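PDB 6GGR: bacteriophage virulence determinant from Salmonella enterica subsp. enterica serovar Typhimurium str. 14028S, which is probably a zinc-dependent protease of the PipA family, a phage-encoded effector thought to cleave NF-κB proteins of the infected host. Local coordinates for residues P183-N192 / S202-F210. Residues are numbered along the deposited sequence; the frame is centred on the assembly and turned at random.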
loop_
_atom_site.group_PDB
_atom_site.type_symbol
_atom_site.label_atom_id
_atom_site.label_comp_id
_atom_site.label_asym_id
_atom_site.label_seq_id
_atom_site.Cartn_x
_atom_site.Cartn_y
_atom_site.Cartn_z
ATOM N N PRO B 183 3.709 13.249 -11.856
ATOM C CA PRO B 183 4.119 11.869 -11.542
ATOM C C PRO B 183 4.334 11.599 -10.059
ATOM O O PRO B 183 4.455 10.426 -9.681
ATOM C CB PRO B 183 5.428 11.711 -12.326
ATOM C CG PRO B 183 5.975 13.094 -12.411
ATOM C CD PRO B 183 4.795 14.011 -12.498
ATOM N N ARG B 184 4.389 12.627 -9.213
ATOM C CA ARG B 184 4.669 12.462 -7.791
ATOM C C ARG B 184 3.470 12.763 -6.905
ATOM O O ARG B 184 3.191 12.012 -5.966
ATOM C CB ARG B 184 5.842 13.367 -7.379
ATOM C CG ARG B 184 7.173 13.009 -8.025
ATOM C CD ARG B 184 8.193 14.116 -7.821
ATOM N NE ARG B 184 7.785 15.356 -8.479
ATOM C CZ ARG B 184 8.081 15.682 -9.733
ATOM N NH1 ARG B 184 8.799 14.863 -10.491
ATOM N NH2 ARG B 184 7.660 16.837 -10.234
ATOM N N GLY B 185 2.758 13.857 -7.163
ATOM C CA GLY B 185 1.681 14.276 -6.301
ATOM C C GLY B 185 2.184 15.169 -5.183
ATOM O O GLY B 185 3.391 15.305 -4.963
ATOM N N PRO B 186 1.257 15.783 -4.441
ATOM C CA PRO B 186 1.667 16.766 -3.424
ATOM C C PRO B 186 2.364 16.159 -2.216
ATOM O O PRO B 186 3.244 16.806 -1.635
ATOM C CB PRO B 186 0.339 17.425 -3.028
ATOM C CG PRO B 186 -0.688 16.381 -3.298
ATOM C CD PRO B 186 -0.205 15.626 -4.506
ATOM N N VAL B 187 1.989 14.948 -1.803
ATOM C CA VAL B 187 2.551 14.377 -0.581
ATOM C C VAL B 187 4.000 13.964 -0.797
ATOM O O VAL B 187 4.854 14.167 0.076
ATOM C CB VAL B 187 1.683 13.198 -0.107
ATOM C CG1 VAL B 187 2.326 12.481 1.079
ATOM C CG2 VAL B 187 0.306 13.707 0.269
ATOM N N VAL B 188 4.298 13.362 -1.948
ATOM C CA VAL B 188 5.677 13.003 -2.262
ATOM C C VAL B 188 6.548 14.252 -2.299
ATOM O O VAL B 188 7.630 14.296 -1.703
ATOM C CB VAL B 188 5.738 12.226 -3.589
ATOM C CG1 VAL B 188 7.183 12.055 -4.056
ATOM C CG2 VAL B 188 5.064 10.858 -3.436
ATOM N N GLU B 189 6.088 15.293 -2.993
ATOM C CA GLU B 189 6.909 16.490 -3.134
ATOM C C GLU B 189 7.169 17.131 -1.777
ATOM O O GLU B 189 8.311 17.476 -1.452
ATOM C CB GLU B 189 6.250 17.477 -4.100
ATOM C CG GLU B 189 6.159 16.940 -5.526
ATOM C CD GLU B 189 6.253 18.020 -6.585
ATOM O OE1 GLU B 189 6.221 19.217 -6.230
ATOM O OE2 GLU B 189 6.360 17.666 -7.780
ATOM N N TYR B 190 6.121 17.283 -0.963
ATOM C CA TYR B 190 6.301 17.750 0.410
ATOM C C TYR B 190 7.305 16.881 1.154
ATOM O O TYR B 190 8.226 17.389 1.803
ATOM C CB TYR B 190 4.960 17.743 1.151
ATOM C CG TYR B 190 4.145 19.012 1.049
ATOM C CD1 TYR B 190 4.733 20.263 1.202
ATOM C CD2 TYR B 190 2.777 18.957 0.820
ATOM C CE1 TYR B 190 3.980 21.422 1.121
ATOM C CE2 TYR B 190 2.017 20.110 0.733
ATOM C CZ TYR B 190 2.623 21.338 0.885
ATOM O OH TYR B 190 1.866 22.484 0.801
ATOM N N THR B 191 7.130 15.559 1.079
ATOM C CA THR B 191 8.019 14.656 1.798
ATOM C C THR B 191 9.458 14.815 1.323
ATOM O O THR B 191 10.383 14.878 2.142
ATOM C CB THR B 191 7.537 13.210 1.634
ATOM O OG1 THR B 191 6.202 13.094 2.146
ATOM C CG2 THR B 191 8.433 12.242 2.387
ATOM N N ASN B 192 9.669 14.909 0.005
ATOM C CA ASN B 192 11.020 15.119 -0.513
ATOM C C ASN B 192 11.648 16.375 0.080
ATOM O O ASN B 192 12.814 16.366 0.492
ATOM C CB ASN B 192 10.997 15.223 -2.038
ATOM C CG ASN B 192 10.786 13.881 -2.721
ATOM O OD1 ASN B 192 10.905 12.822 -2.107
ATOM N ND2 ASN B 192 10.491 13.927 -4.014
ATOM N N SER B 202 18.697 10.517 1.682
ATOM C CA SER B 202 18.079 9.696 0.647
ATOM C C SER B 202 17.811 10.537 -0.602
ATOM O O SER B 202 17.429 11.707 -0.488
ATOM C CB SER B 202 16.771 9.086 1.153
ATOM O OG SER B 202 15.768 10.076 1.320
ATOM N N PRO B 203 17.998 9.983 -1.802
ATOM C CA PRO B 203 17.646 10.735 -3.002
ATOM C C PRO B 203 16.163 11.028 -3.024
ATOM O O PRO B 203 15.348 10.224 -2.536
ATOM C CB PRO B 203 18.049 9.787 -4.144
ATOM C CG PRO B 203 18.930 8.758 -3.534
ATOM C CD PRO B 203 18.505 8.638 -2.117
ATOM N N PRO B 204 15.758 12.169 -3.579
ATOM C CA PRO B 204 14.324 12.474 -3.632
ATOM C C PRO B 204 13.576 11.520 -4.550
ATOM O O PRO B 204 14.126 10.960 -5.501
ATOM C CB PRO B 204 14.279 13.913 -4.154
ATOM C CG PRO B 204 15.584 14.131 -4.813
ATOM C CD PRO B 204 16.579 13.266 -4.114
ATOM N N ARG B 205 12.294 11.348 -4.246
ATOM C CA ARG B 205 11.433 10.411 -4.957
ATOM C C ARG B 205 10.869 11.102 -6.190
ATOM O O ARG B 205 10.063 12.029 -6.076
ATOM C CB ARG B 205 10.322 9.935 -4.028
ATOM C CG ARG B 205 9.378 8.903 -4.605
ATOM C CD ARG B 205 8.342 8.551 -3.558
ATOM N NE ARG B 205 7.460 7.462 -3.954
ATOM C CZ ARG B 205 6.451 7.027 -3.206
ATOM N NH1 ARG B 205 6.205 7.590 -2.025
ATOM N NH2 ARG B 205 5.691 6.028 -3.635
ATOM N N ILE B 206 11.281 10.642 -7.376
ATOM C CA ILE B 206 10.919 11.312 -8.622
ATOM C C ILE B 206 9.562 10.881 -9.155
ATOM O O ILE B 206 9.012 11.563 -10.033
ATOM C CB ILE B 206 11.988 11.073 -9.709
ATOM C CG1 ILE B 206 12.014 9.600 -10.141
ATOM C CG2 ILE B 206 13.357 11.515 -9.201
ATOM C CD1 ILE B 206 13.023 9.292 -11.235
ATOM N N ALA B 207 9.004 9.777 -8.660
ATOM C CA ALA B 207 7.711 9.298 -9.123
ATOM C C ALA B 207 7.067 8.474 -8.019
ATOM O O ALA B 207 7.757 7.829 -7.224
ATOM C CB ALA B 207 7.844 8.460 -10.398
ATOM N N TYR B 208 5.735 8.503 -7.980
ATOM C CA TYR B 208 5.014 7.718 -6.983
ATOM C C TYR B 208 5.041 6.232 -7.330
ATOM O O TYR B 208 5.279 5.392 -6.456
ATOM C CB TYR B 208 3.575 8.217 -6.855
ATOM C CG TYR B 208 2.790 7.520 -5.769
ATOM C CD1 TYR B 208 2.928 7.894 -4.438
ATOM C CD2 TYR B 208 1.910 6.488 -6.072
ATOM C CE1 TYR B 208 2.216 7.262 -3.440
ATOM C CE2 TYR B 208 1.191 5.850 -5.081
ATOM C CZ TYR B 208 1.348 6.241 -3.767
ATOM O OH TYR B 208 0.639 5.613 -2.770
ATOM N N GLU B 209 4.811 5.892 -8.594
ATOM C CA GLU B 209 4.866 4.514 -9.058
ATOM C C GLU B 209 6.075 4.315 -9.962
ATOM O O GLU B 209 6.659 5.272 -10.478
ATOM C CB GLU B 209 3.575 4.135 -9.797
ATOM C CG GLU B 209 2.548 3.427 -8.909
ATOM C CD GLU B 209 1.124 3.907 -9.130
ATOM O OE1 GLU B 209 0.874 4.625 -10.120
ATOM O OE2 GLU B 209 0.250 3.566 -8.303
ATOM N N PHE B 210 6.452 3.052 -10.139
ATOM C CA PHE B 210 7.609 2.709 -10.947
ATOM C C PHE B 210 7.284 2.820 -12.435
ATOM O O PHE B 210 6.126 2.930 -12.844
ATOM C CB PHE B 210 8.090 1.293 -10.630
ATOM C CG PHE B 210 8.855 1.185 -9.346
ATOM C CD1 PHE B 210 10.099 1.780 -9.218
ATOM C CD2 PHE B 210 8.340 0.474 -8.274
ATOM C CE1 PHE B 210 10.811 1.682 -8.038
ATOM C CE2 PHE B 210 9.049 0.370 -7.091
ATOM C CZ PHE B 210 10.288 0.976 -6.974
#
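Beside residues that bind zinc, though none is present in this chain, the last helix and irregular C-terminal tail of this PipA-family protein are joined by Asn192 and Arg205. The Asn192 amide reads both backbone polar groups of Arg205: ND2 donates to its O at 2.8 Å, with that oxygen in the amide plane, while Arg205 N reaches OD1 at 2.9 Å, nearly straight (172°) but from above the carbonyl plane. Arg162 and His18 also bond this amide, fixing its rotation. One turn earlier, Val188 CG1 meets Arg205 CD at 3.7 Å; CG2 lies over one guanidinium face and approaches the Tyr208 ring edge at CD1 (3.8 Å). Arg205, extended from CG to NE (chi1 -177°), crosses Val188 at about a right angle; NH2 bonds Tyr208 O at 2.9 Å and the backbone of another protein's chain. Before the helix, Tyr208 N donates to Pro183 O (2.9 Å). Arg184 CG packs on Ile206 O (3.1 Å), which weakly accepts from NH1; a side-on salt bridge, NE and NH2 both to Glu189 OE2, holds the guanidinium. Arg205 adjoins His166, and Tyr208 adjoins Asp177; the His166-x3-His170 spacing resembles the HExxH zinc-metalloprotease signature, with glutamine at its glutamate position.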